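Long-range contacts in enoyl-CoA hydratase, EchA12_1 (Mycobacterium marinum M, PDB 3QRE), which probably hydrates enoyl-CoA thioesters in fatty acid metabolism, as a member of the crotonase-like enoyl-CoA hydratase/isomerase family: residues 30-34 and 65-69; 75-80 and 131-136; 87-91 and 140-145. One frame throughout, in Å; residues are numbered along the deposited sequence.

Contact 1: residues 30-34 and 65-69; sequences AVLYE and AIDRA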
loop_
_atom_site.group_PDB
_atom_site.type_symbol
_atom_site.label_atom_id
_atom_site.label_comp_id
_atom_site.label_asym_id
_atom_site.label_seq_id
_atom_site.Cartn_x
_atom_site.Cartn_y
_atom_site.Cartn_z
ATOM N N ALA A 30 -11.536 -35.114 -1.381
ATOM C CA ALA A 30 -10.791 -34.080 -0.654
ATOM C C ALA A 30 -11.268 -32.669 -1.022
ATOM O O ALA A 30 -11.362 -31.801 -0.157
ATOM C CB ALA A 30 -9.279 -34.235 -0.864
ATOM N N VAL A 31 -11.596 -32.463 -2.296
ATOM C CA VAL A 31 -12.077 -31.174 -2.785
ATOM C C VAL A 31 -13.372 -31.375 -3.585
ATOM O O VAL A 31 -13.402 -32.163 -4.528
ATOM C CB VAL A 31 -10.985 -30.462 -3.666
ATOM C CG1 VAL A 31 -11.504 -29.166 -4.252
ATOM C CG2 VAL A 31 -9.729 -30.198 -2.871
ATOM N N LEU A 32 -14.433 -30.666 -3.209
ATOM C CA LEU A 32 -15.694 -30.718 -3.950
ATOM C C LEU A 32 -15.756 -29.668 -5.054
ATOM O O LEU A 32 -15.207 -28.557 -4.922
ATOM C CB LEU A 32 -16.884 -30.521 -3.010
ATOM C CG LEU A 32 -16.924 -31.414 -1.773
ATOM C CD1 LEU A 32 -18.010 -30.937 -0.823
ATOM C CD2 LEU A 32 -17.125 -32.893 -2.177
ATOM N N TYR A 33 -16.452 -30.023 -6.134
ATOM C CA TYR A 33 -16.604 -29.157 -7.279
ATOM C C TYR A 33 -18.084 -28.999 -7.685
ATOM O O TYR A 33 -18.792 -29.971 -7.920
ATOM C CB TYR A 33 -15.787 -29.722 -8.434
ATOM C CG TYR A 33 -15.826 -28.887 -9.689
ATOM C CD1 TYR A 33 -14.760 -28.054 -10.008
ATOM C CD2 TYR A 33 -16.927 -28.936 -10.569
ATOM C CE1 TYR A 33 -14.763 -27.277 -11.166
ATOM C CE2 TYR A 33 -16.948 -28.151 -11.735
ATOM C CZ TYR A 33 -15.848 -27.316 -12.020
ATOM O OH TYR A 33 -15.799 -26.536 -13.153
ATOM N N GLU A 34 -18.530 -27.759 -7.807
ATOM C CA GLU A 34 -19.909 -27.484 -8.175
ATOM C C GLU A 34 -20.000 -26.251 -9.076
ATOM O O GLU A 34 -19.364 -25.232 -8.811
ATOM C CB GLU A 34 -20.746 -27.307 -6.907
ATOM C CG GLU A 34 -22.160 -26.810 -7.126
ATOM C CD GLU A 34 -22.877 -26.488 -5.814
ATOM O OE1 GLU A 34 -22.457 -26.988 -4.737
ATOM O OE2 GLU A 34 -23.869 -25.724 -5.867
ATOM N N ALA A 65 -9.467 -29.582 -9.631
ATOM C CA ALA A 65 -10.664 -28.745 -9.632
ATOM C C ALA A 65 -10.425 -27.436 -10.383
ATOM O O ALA A 65 -11.193 -27.107 -11.281
ATOM C CB ALA A 65 -11.153 -28.492 -8.206
ATOM N N ILE A 66 -9.351 -26.719 -10.043
ATOM C CA ILE A 66 -8.921 -25.515 -10.797
ATOM C C ILE A 66 -8.737 -25.769 -12.298
ATOM O O ILE A 66 -9.255 -25.014 -13.123
ATOM C CB ILE A 66 -7.602 -24.892 -10.244
ATOM C CG1 ILE A 66 -7.808 -24.262 -8.861
ATOM C CG2 ILE A 66 -7.013 -23.878 -11.227
ATOM C CD1 ILE A 66 -8.739 -23.059 -8.805
ATOM N N ASP A 67 -8.000 -26.823 -12.650
ATOM C CA ASP A 67 -7.816 -27.199 -14.059
ATOM C C ASP A 67 -9.146 -27.370 -14.764
ATOM O O ASP A 67 -9.324 -26.886 -15.884
ATOM C CB ASP A 67 -6.955 -28.458 -14.212
ATOM C CG ASP A 67 -5.477 -28.200 -13.882
ATOM O OD1 ASP A 67 -5.134 -27.028 -13.563
ATOM O OD2 ASP A 67 -4.666 -29.160 -13.945
ATOM N N ARG A 68 -10.088 -28.017 -14.095
ATOM C CA ARG A 68 -11.407 -28.259 -14.681
ATOM C C ARG A 68 -12.205 -26.968 -14.930
ATOM O O ARG A 68 -12.742 -26.764 -16.022
ATOM C CB ARG A 68 -12.188 -29.268 -13.828
ATOM C CG ARG A 68 -13.592 -29.540 -14.316
ATOM C CD ARG A 68 -14.292 -30.494 -13.362
ATOM N NE ARG A 68 -15.713 -30.658 -13.676
ATOM C CZ ARG A 68 -16.560 -31.383 -12.941
ATOM N NH1 ARG A 68 -16.129 -31.999 -11.838
ATOM N NH2 ARG A 68 -17.835 -31.485 -13.300
ATOM N N ALA A 69 -12.280 -26.098 -13.926
ATOM C CA ALA A 69 -12.873 -24.760 -14.104
ATOM C C ALA A 69 -12.189 -23.972 -15.230
ATOM O O ALA A 69 -12.856 -23.374 -16.073
ATOM C CB ALA A 69 -12.800 -23.995 -12.815
#
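Ala65 meets two side chains of strand 31-34 at once: its CB lies 4.0 Å from Val31 CG1 and 4.1 Å from Tyr33 CD1. The carbonyl of Ala65 also faces the tyrosine, with Ala65 O 3.6 Å from Tyr33 CE1 on an oblique approach to the ring. That oxygen accepts the helical hydrogen bond from Ala69 N; the ring carbon merely packs on it.

Ile66, one position on, turns from this strand to Ile43 and Ile78. The helix thus lies along the sheet, which fits its place in the crotonase fold: helix 56-71 is the crossover of a beta-alpha-beta unit joining the parallel strands 40-45 and 77-82, while strand 31-35 runs antiparallel to 40-45 at the edge. The local axes of 31-34 and 65-69 are 9.7 Å apart and 16° from parallel, and side chains bridge the distance.

Arg68 brings the flat contact. Its chain is extended from CG to NE, and this lays the guanidinium on one face of the Tyr33 ring, with centres 3.9 Å apart and planes 13° from parallel. The aliphatic part joins in, because Arg68 CD sits over the ring, 3.8 Å from the Tyr33 centroid, as a CH-pi contact. Tyr33 reaches it with CG opposite its own backbone N (chi1 -178°), an orientation that sends the ring outward to the helix.

At Ala69 the phenol end is met: Tyr33 OH is 3.6 Å from Ala69 CA, and Tyr33 CE1 is 4.2 Å from Ala69 CB.

Contact 2: residues 75-80 and 131-136; sequences IRVIVL and KPVIAA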
loop_
_atom_site.group_PDB
_atom_site.type_symbol
_atom_site.label_atom_id
_atom_site.label_comp_id
_atom_site.label_asym_id
_atom_site.label_seq_id
_atom_site.Cartn_x
_atom_site.Cartn_y
_atom_site.Cartn_z
ATOM N N ILE A 75 -17.439 -22.002 -17.652
ATOM C CA ILE A 75 -17.046 -21.405 -16.368
ATOM C C ILE A 75 -16.386 -20.039 -16.572
ATOM O O ILE A 75 -15.389 -19.906 -17.288
ATOM C CB ILE A 75 -16.094 -22.314 -15.537
ATOM C CG1 ILE A 75 -16.773 -23.648 -15.157
ATOM C CG2 ILE A 75 -15.582 -21.568 -14.268
ATOM C CD1 ILE A 75 -18.063 -23.513 -14.274
ATOM N N ARG A 76 -16.964 -19.037 -15.925
ATOM C CA ARG A 76 -16.479 -17.668 -15.987
ATOM C C ARG A 76 -15.644 -17.269 -14.765
ATOM O O ARG A 76 -14.625 -16.586 -14.901
ATOM C CB ARG A 76 -17.658 -16.714 -16.129
ATOM C CG ARG A 76 -18.548 -16.993 -17.364
ATOM C CD ARG A 76 -17.797 -16.629 -18.617
ATOM N NE ARG A 76 -16.892 -15.506 -18.334
ATOM C CZ ARG A 76 -17.253 -14.219 -18.296
ATOM N NH1 ARG A 76 -18.514 -13.859 -18.544
ATOM N NH2 ARG A 76 -16.343 -13.287 -18.005
ATOM N N VAL A 77 -16.087 -17.671 -13.576
ATOM C CA VAL A 77 -15.432 -17.261 -12.337
ATOM C C VAL A 77 -15.365 -18.452 -11.374
ATOM O O VAL A 77 -16.249 -19.340 -11.391
ATOM C CB VAL A 77 -16.164 -16.073 -11.670
ATOM C CG1 VAL A 77 -15.368 -15.528 -10.484
ATOM C CG2 VAL A 77 -16.408 -14.958 -12.665
ATOM N N ILE A 78 -14.320 -18.455 -10.547
ATOM C CA ILE A 78 -14.094 -19.489 -9.538
ATOM C C ILE A 78 -14.284 -18.941 -8.121
ATOM O O ILE A 78 -13.765 -17.873 -7.779
ATOM C CB ILE A 78 -12.661 -20.082 -9.636
ATOM C CG1 ILE A 78 -12.414 -20.718 -11.014
ATOM C CG2 ILE A 78 -12.424 -21.098 -8.512
ATOM C CD1 ILE A 78 -10.914 -20.997 -11.338
ATOM N N VAL A 79 -15.035 -19.669 -7.301
ATOM C CA VAL A 79 -15.150 -19.343 -5.866
ATOM C C VAL A 79 -14.492 -20.464 -5.064
ATOM O O VAL A 79 -14.733 -21.642 -5.324
ATOM C CB VAL A 79 -16.617 -19.046 -5.430
ATOM C CG1 VAL A 79 -16.762 -18.974 -3.923
ATOM C CG2 VAL A 79 -17.063 -17.707 -6.022
ATOM N N LEU A 80 -13.621 -20.075 -4.131
ATOM C CA LEU A 80 -12.869 -20.998 -3.293
ATOM C C LEU A 80 -13.250 -20.832 -1.805
ATOM O O LEU A 80 -13.217 -19.727 -1.273
ATOM C CB LEU A 80 -11.357 -20.787 -3.504
ATOM C CG LEU A 80 -10.373 -21.657 -2.691
ATOM C CD1 LEU A 80 -10.530 -23.130 -3.121
ATOM C CD2 LEU A 80 -8.872 -21.178 -2.795
ATOM N N LYS A 131 -8.775 -16.932 -15.404
ATOM C CA LYS A 131 -10.047 -16.645 -14.715
ATOM C C LYS A 131 -9.837 -16.207 -13.270
ATOM O O LYS A 131 -8.944 -16.705 -12.610
ATOM C CB LYS A 131 -10.972 -17.892 -14.751
ATOM C CG LYS A 131 -11.258 -18.358 -16.166
ATOM C CD LYS A 131 -12.061 -19.655 -16.266
ATOM C CE LYS A 131 -12.296 -19.914 -17.779
ATOM N NZ LYS A 131 -13.227 -21.057 -18.100
ATOM N N PRO A 132 -10.687 -15.306 -12.763
ATOM C CA PRO A 132 -10.563 -14.819 -11.395
ATOM C C PRO A 132 -10.927 -15.892 -10.370
ATOM O O PRO A 132 -11.784 -16.753 -10.642
ATOM C CB PRO A 132 -11.595 -13.675 -11.323
ATOM C CG PRO A 132 -12.116 -13.498 -12.746
ATOM C CD PRO A 132 -11.913 -14.802 -13.413
ATOM N N VAL A 133 -10.287 -15.829 -9.192
ATOM C CA VAL A 133 -10.647 -16.686 -8.077
ATOM C C VAL A 133 -11.037 -15.779 -6.922
ATOM O O VAL A 133 -10.278 -14.861 -6.543
ATOM C CB VAL A 133 -9.486 -17.665 -7.691
ATOM C CG1 VAL A 133 -9.915 -18.650 -6.605
ATOM C CG2 VAL A 133 -8.995 -18.441 -8.913
ATOM N N ILE A 134 -12.232 -16.011 -6.389
ATOM C CA ILE A 134 -12.726 -15.298 -5.232
ATOM C C ILE A 134 -12.655 -16.250 -4.035
ATOM O O ILE A 134 -13.330 -17.293 -4.021
ATOM C CB ILE A 134 -14.197 -14.826 -5.424
ATOM C CG1 ILE A 134 -14.466 -14.230 -6.824
ATOM C CG2 ILE A 134 -14.626 -13.863 -4.320
ATOM C CD1 ILE A 134 -13.423 -13.193 -7.322
ATOM N N ALA A 135 -11.844 -15.901 -3.036
ATOM C CA ALA A 135 -11.815 -16.636 -1.787
ATOM C C ALA A 135 -12.899 -16.158 -0.837
ATOM O O ALA A 135 -13.061 -14.944 -0.597
ATOM C CB ALA A 135 -10.427 -16.547 -1.117
ATOM N N ALA A 136 -13.648 -17.120 -0.298
ATOM C CA ALA A 136 -14.618 -16.852 0.736
ATOM C C ALA A 136 -14.114 -17.504 2.005
ATOM O O ALA A 136 -14.268 -18.698 2.191
ATOM C CB ALA A 136 -15.952 -17.412 0.348
#
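Ile78 and Ile134 are joined through both strands' backbones. Ile78 N gives its hydrogen to Pro132 O at 3.1 Å, and Ile134 N donates to Ile78 O at 2.8 Å. The pattern then moves up by two residues: Leu80 N donates to Ile134 O, and Ala136 N to Leu80 O, the last at 2.8 Å and nearly straight (176°). Donors and acceptors alternate in this way in regular parallel pairing, and the axes of the short strands are turned 22° from parallel. CA-H...O contacts fill the spaces between, as from Val133 CA to Ile78 O at 3.3 Å.

A side chain makes the remaining polar link. Lys131, extended beyond CG, runs back along the loop before the first strand until its NZ is 2.6 Å from Ile75 O. The same ammonium is hydrogen-bonded to Ala69 O and weakly to Glu70 O, so it gathers carbonyls near the C-terminal end of helix 56-71, where the helix dipole probably favours a positive charge.

Apolar contacts divide between the two faces. On one, Val133 CG1 sits 4.0 Å from both Ile78 CG2 and Leu80 CB, while its other methyl, CG2, meets Ile78 CD1. On the other, Val77 CG1 is 4.0 Å from Ile134 CG1, and Val79 CG2 packs on Ile134 CB.

These are central strands of the crotonase-fold sheet, with 40-45 beyond 77-82 and 154-158 beyond 133-137. Ile66 and Phe62 of helix 56-71 pack on the Ile78 and Leu80 face, Met241 of helix 238-249 meets Val77 and Pro132, and Leu196 of the second subunit also touches Pro132.

Contact 3: residues 87-91 and 140-145; sequences FCAGA and PCVGIG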
loop_
_atom_site.group_PDB
_atom_site.type_symbol
_atom_site.label_atom_id
_atom_site.label_comp_id
_atom_site.label_asym_id
_atom_site.label_seq_id
_atom_site.Cartn_x
_atom_site.Cartn_y
_atom_site.Cartn_z
ATOM N N PHE A 87 -11.300 -22.405 7.021
ATOM C CA PHE A 87 -10.957 -22.217 5.603
ATOM C C PHE A 87 -9.817 -23.175 5.164
ATOM O O PHE A 87 -10.024 -24.081 4.350
ATOM C CB PHE A 87 -10.623 -20.727 5.315
ATOM C CG PHE A 87 -10.155 -20.463 3.897
ATOM C CD1 PHE A 87 -11.067 -20.338 2.856
ATOM C CD2 PHE A 87 -8.793 -20.323 3.609
ATOM C CE1 PHE A 87 -10.638 -20.084 1.530
ATOM C CE2 PHE A 87 -8.363 -20.085 2.287
ATOM C CZ PHE A 87 -9.292 -19.969 1.254
ATOM N N CYS A 88 -8.628 -22.952 5.721
ATOM C CA CYS A 88 -7.465 -23.824 5.562
ATOM C C CYS A 88 -6.442 -23.424 6.647
ATOM O O CYS A 88 -5.806 -22.357 6.561
ATOM C CB CYS A 88 -6.864 -23.694 4.160
ATOM S SG CYS A 88 -5.322 -24.623 3.923
ATOM N N ALA A 89 -6.315 -24.268 7.673
ATOM C CA ALA A 89 -5.473 -23.952 8.846
ATOM C C ALA A 89 -4.186 -24.771 8.921
ATOM O O ALA A 89 -4.171 -25.833 9.530
ATOM C CB ALA A 89 -6.280 -24.090 10.168
ATOM N N GLY A 90 -3.114 -24.264 8.307
ATOM C CA GLY A 90 -1.794 -24.904 8.374
ATOM C C GLY A 90 -1.676 -26.077 7.420
ATOM O O GLY A 90 -2.432 -26.169 6.445
ATOM N N ALA A 91 -0.727 -26.971 7.705
ATOM C CA ALA A 91 -0.446 -28.120 6.835
ATOM C C ALA A 91 -0.450 -29.443 7.607
ATOM O O ALA A 91 -0.037 -29.481 8.770
ATOM C CB ALA A 91 0.891 -27.926 6.093
ATOM N N PRO A 140 -10.688 -20.124 10.285
ATOM C CA PRO A 140 -9.217 -20.162 10.359
ATOM C C PRO A 140 -8.442 -20.213 9.021
ATOM O O PRO A 140 -8.592 -21.138 8.223
ATOM C CB PRO A 140 -8.943 -21.376 11.272
ATOM C CG PRO A 140 -10.193 -21.414 12.223
ATOM C CD PRO A 140 -11.289 -20.583 11.562
ATOM N N CYS A 141 -7.613 -19.195 8.810
ATOM C CA CYS A 141 -6.805 -19.043 7.592
ATOM C C CYS A 141 -5.319 -18.871 8.000
ATOM O O CYS A 141 -4.873 -17.786 8.392
ATOM C CB CYS A 141 -7.332 -17.838 6.810
ATOM S SG CYS A 141 -6.553 -17.474 5.221
ATOM N N VAL A 142 -4.552 -19.955 7.927
ATOM C CA VAL A 142 -3.261 -20.017 8.618
ATOM C C VAL A 142 -2.219 -20.716 7.772
ATOM O O VAL A 142 -2.515 -21.725 7.108
ATOM C CB VAL A 142 -3.393 -20.740 10.004
ATOM C CG1 VAL A 142 -2.027 -20.934 10.686
ATOM C CG2 VAL A 142 -4.355 -19.968 10.934
ATOM N N GLY A 143 -0.995 -20.190 7.815
ATOM C CA GLY A 143 0.116 -20.802 7.118
ATOM C C GLY A 143 -0.148 -20.808 5.630
ATOM O O GLY A 143 -0.524 -19.775 5.034
ATOM N N ILE A 144 0.034 -21.976 5.037
ATOM C CA ILE A 144 -0.208 -22.182 3.628
ATOM C C ILE A 144 -1.639 -21.763 3.218
ATOM O O ILE A 144 -1.846 -21.282 2.094
ATOM C CB ILE A 144 0.124 -23.635 3.227
ATOM C CG1 ILE A 144 -0.416 -23.978 1.829
ATOM C CG2 ILE A 144 -0.430 -24.579 4.270
ATOM C CD1 ILE A 144 0.603 -24.699 0.912
ATOM N N GLY A 145 -2.596 -21.911 4.132
ATOM C CA GLY A 145 -3.942 -21.410 3.913
ATOM C C GLY A 145 -4.036 -19.896 3.707
ATOM O O GLY A 145 -4.860 -19.422 2.909
#
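Cys88 and Gly145 make the compact part of this contact. Because Gly145 carries no side chain, the Cys88 carbonyl can come right up to the helix start: Cys88 O is 3.4 Å from Gly145 CA in a CA-H...O contact. The same oxygen takes a nearly straight hydrogen bond (169°) from Val142 N at 3.0 Å. The thiol of Cys88, its SG opposite the backbone N, is directed to that glycine as well and lies against its CA. Phe87 closes the buried end. Its ring meets Gly145 O in plane at the edge, with CE2 3.6 Å from the oxygen, while Cys141 SG stands obliquely 5.0 Å from the Phe87 centroid, 53° off the ring normal. Pro140 O accepts from Cys88 N at 3.1 Å and, weakly, from Phe87 N at 3.2 Å.

Ala89 CB packs on Pro140 CB and Val142 CB. Gly90 N makes a firm bond of unusual direction, reaching Val142 O at 2.9 Å from 52° out of the carbonyl plane; Gly145 N approaches that oxygen from the other face, so one acceptor serves both the pairing and the helix start. The grip thins only toward the solvent side, at exposed Ala91, whose CB is 4.0 Å from Ile144 CG2, the methyl that also lies on Gly90 O.

In crotonases one N-H of the oxyanion hole follows the first of these strands and the other lies at the N-terminal end of the helix after the second; this arrangement is consistent with such a site. Strand 88-89 is the outer partner of 141-142, which pairs on its other side with 162-164; Gly143 is the N-cap of helix 144-151, whose Ala149 packs on both Phe87 and Cys141.

In the fold
Contacts 1 and 2 both reach the six-stranded sheet and lie 11 Å apart, centre to centre. They touch near the end of helix 56-71, which leads into strand 77-82: Ala69 CB is 3.8 Å from Ile78 CG1, and Tyr33 OH is 3.6 Å from Ile75 CG1. Contact 3 belongs to the smaller sheet, with its centre 19 Å from each of the others. It meets contact 2 through Phe87, which packs on the carbonyls of Leu80 and Ala136. Contact 1 closes before the others open, whereas the segments of contacts 2 and 3 alternate. Strand 77-82 is followed by 88-89, and 133-137 by 141-142, connecting the sheet core with the probable oxyanion-hole region.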